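Local coordinates for heavy-metal chelation domain-containing protein (Pyrococcus horikoshii, PDB 3NPG) that is of unknown function but belongs to the DUF364 family, whose members are thought to chelate heavy metals, at residues Ala216-Thr221 and Ser242-Ile247. Numbering follows the deposited sequence.
Sequences ASMKVT and SIKYVI
Tyr245 lays its ring across the neighbouring strand, against the backbone of Ser217 and Met218. Its CG stands between its own backbone N and carbonyl carbon (chi1 65°), which swings the ring over 216-221 and sets Ser217 O against one face, offset toward the rim. CE2 comes to 3.5 Å from Met218 C, the amide of Lys219 lies at the ring edge, and OH ends 3.5 Å from Ser217 CB. That hydroxyl bonds weakly to Gln94, while Ser217 OG turns to the carbonyl of Gly197. Replacing the tyrosine with an alanine would probably uncover the peptide between Ser217 and Met218 and leave Gln94 without its weak partner.

Beneath the ring the strands run antiparallel, and Ser217 with Tyr245 and Lys219 with Ile243 are the hydrogen-bonded pairs. The straightest of the four bonds joins Tyr245 N to Ser217 O (N-H...O 165°); its return partner, from Ser217 N to Tyr245 O, is more bent at 139°.

On the other face sit Ser242 and Met218, a selenomethionine in this crystal. Ser242 CB packs 3.4 Å from Lys219 O, and its OG, beside Val220, bonds to the carbonyl of Phe238 in helix 235-239. Met218 CG passes 4.0 Å from Ser242 CB; the chain then bends at its third torsion, carrying CE to 4.0 Å from Lys244 CE, where the two side chains run alongside each other. Farther along this face, Ala216 CB meets Val246 CG2.

Strand 242-248 is the outermost at this end of the mixed sheet and the one antiparallel member, joined to 214-220 through two helices. A parallel sheet finished by such a reversed strand is consistent with the Rossmann-like fold expected of this putative heavy-metal chelation domain.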
loop_
_atom_site.group_PDB
_atom_site.type_symbol
_atom_site.label_atom_id
_atom_site.label_comp_id
_atom_site.label_asym_id
_atom_site.label_seq_id
_atom_site.Cartn_x
_atom_site.Cartn_y
_atom_site.Cartn_z
ATOM N N ALA A 216 24.094 -16.218 -0.004
ATOM C CA ALA A 216 24.299 -15.770 -1.381
ATOM C C ALA A 216 24.261 -14.253 -1.448
ATOM O O ALA A 216 23.192 -13.652 -1.333
ATOM C CB ALA A 216 23.244 -16.363 -2.289
ATOM N N SER A 217 25.433 -13.629 -1.551
ATOM C CA SER A 217 25.535 -12.179 -1.557
ATOM C C SER A 217 26.576 -11.706 -2.577
ATOM O O SER A 217 26.928 -12.462 -3.492
ATOM C CB SER A 217 25.884 -11.671 -0.165
ATOM O OG SER A 217 25.660 -10.277 -0.063
HETATM N N MSE A 218 27.048 -10.445 -2.443
HETATM C CA MSE A 218 28.039 -9.873 -3.356
HETATM C C MSE A 218 29.007 -8.934 -2.634
HETATM O O MSE A 218 28.613 -8.229 -1.701
HETATM C CB MSE A 218 27.350 -9.146 -4.522
HETATM C CG MSE A 218 26.491 -7.957 -4.082
HETATM SE SE MSE A 218 25.324 -7.343 -5.481
HETATM C CE MSE A 218 24.137 -8.939 -5.633
ATOM N N LYS A 219 30.271 -8.912 -3.079
ATOM C CA LYS A 219 31.285 -8.034 -2.507
ATOM C C LYS A 219 31.619 -6.915 -3.477
ATOM O O LYS A 219 31.874 -7.175 -4.652
ATOM C CB LYS A 219 32.553 -8.828 -2.131
ATOM C CG LYS A 219 33.620 -7.979 -1.433
ATOM C CD LYS A 219 34.831 -8.791 -1.053
ATOM C CE LYS A 219 35.864 -7.946 -0.357
ATOM N NZ LYS A 219 37.066 -8.737 0.005
ATOM N N VAL A 220 31.633 -5.666 -2.982
ATOM C CA VAL A 220 31.956 -4.492 -3.796
ATOM C C VAL A 220 33.438 -4.514 -4.218
ATOM O O VAL A 220 34.324 -4.533 -3.362
ATOM C CB VAL A 220 31.585 -3.177 -3.066
ATOM C CG1 VAL A 220 31.902 -1.970 -3.932
ATOM C CG2 VAL A 220 30.115 -3.173 -2.653
ATOM N N THR A 221 33.698 -4.537 -5.542
ATOM C CA THR A 221 35.065 -4.558 -6.083
ATOM C C THR A 221 35.618 -3.142 -6.273
ATOM O O THR A 221 36.815 -2.929 -6.112
ATOM C CB THR A 221 35.130 -5.396 -7.376
ATOM O OG1 THR A 221 34.137 -4.934 -8.297
ATOM C CG2 THR A 221 34.945 -6.875 -7.115
ATOM N N SER A 242 30.308 -5.081 -8.348
ATOM C CA SER A 242 30.435 -6.092 -7.310
ATOM C C SER A 242 30.587 -7.482 -7.914
ATOM O O SER A 242 30.336 -7.667 -9.106
ATOM C CB SER A 242 29.216 -6.062 -6.390
ATOM O OG SER A 242 29.074 -4.800 -5.759
ATOM N N ILE A 243 30.990 -8.468 -7.088
ATOM C CA ILE A 243 31.079 -9.865 -7.510
ATOM C C ILE A 243 30.169 -10.738 -6.659
ATOM O O ILE A 243 30.254 -10.703 -5.432
ATOM C CB ILE A 243 32.547 -10.394 -7.547
ATOM C CG1 ILE A 243 33.315 -10.052 -6.250
ATOM C CG2 ILE A 243 33.283 -9.882 -8.783
ATOM C CD1 ILE A 243 33.550 -11.211 -5.358
ATOM N N LYS A 244 29.252 -11.471 -7.305
ATOM C CA LYS A 244 28.315 -12.349 -6.610
ATOM C C LYS A 244 29.026 -13.590 -6.074
ATOM O O LYS A 244 29.925 -14.109 -6.723
ATOM C CB LYS A 244 27.161 -12.750 -7.539
ATOM C CG LYS A 244 26.174 -11.619 -7.816
ATOM C CD LYS A 244 25.082 -12.053 -8.788
ATOM C CE LYS A 244 24.128 -10.928 -9.097
ATOM N NZ LYS A 244 23.137 -11.315 -10.135
ATOM N N TYR A 245 28.619 -14.069 -4.886
ATOM C CA TYR A 245 29.215 -15.261 -4.281
ATOM C C TYR A 245 28.193 -16.057 -3.495
ATOM O O TYR A 245 27.222 -15.495 -2.994
ATOM C CB TYR A 245 30.426 -14.889 -3.371
ATOM C CG TYR A 245 30.062 -14.052 -2.155
ATOM C CD1 TYR A 245 29.614 -14.650 -0.978
ATOM C CD2 TYR A 245 30.245 -12.674 -2.154
ATOM C CE1 TYR A 245 29.278 -13.887 0.139
ATOM C CE2 TYR A 245 29.934 -11.902 -1.035
ATOM C CZ TYR A 245 29.436 -12.511 0.105
ATOM O OH TYR A 245 29.132 -11.750 1.209
ATOM N N VAL A 246 28.438 -17.366 -3.351
ATOM C CA VAL A 246 27.649 -18.248 -2.502
ATOM C C VAL A 246 28.605 -18.913 -1.513
ATOM O O VAL A 246 29.532 -19.608 -1.933
ATOM C CB VAL A 246 26.851 -19.304 -3.321
ATOM C CG1 VAL A 246 26.140 -20.291 -2.394
ATOM C CG2 VAL A 246 25.852 -18.634 -4.264
ATOM N N ILE A 247 28.434 -18.639 -0.207
ATOM C CA ILE A 247 29.323 -19.180 0.821
ATOM C C ILE A 247 28.564 -20.034 1.848
ATOM O O ILE A 247 27.450 -19.694 2.222
ATOM C CB ILE A 247 30.189 -18.047 1.478
ATOM C CG1 ILE A 247 31.297 -18.633 2.387
ATOM C CG2 ILE A 247 29.313 -17.002 2.223
ATOM C CD1 ILE A 247 32.506 -17.736 2.565
#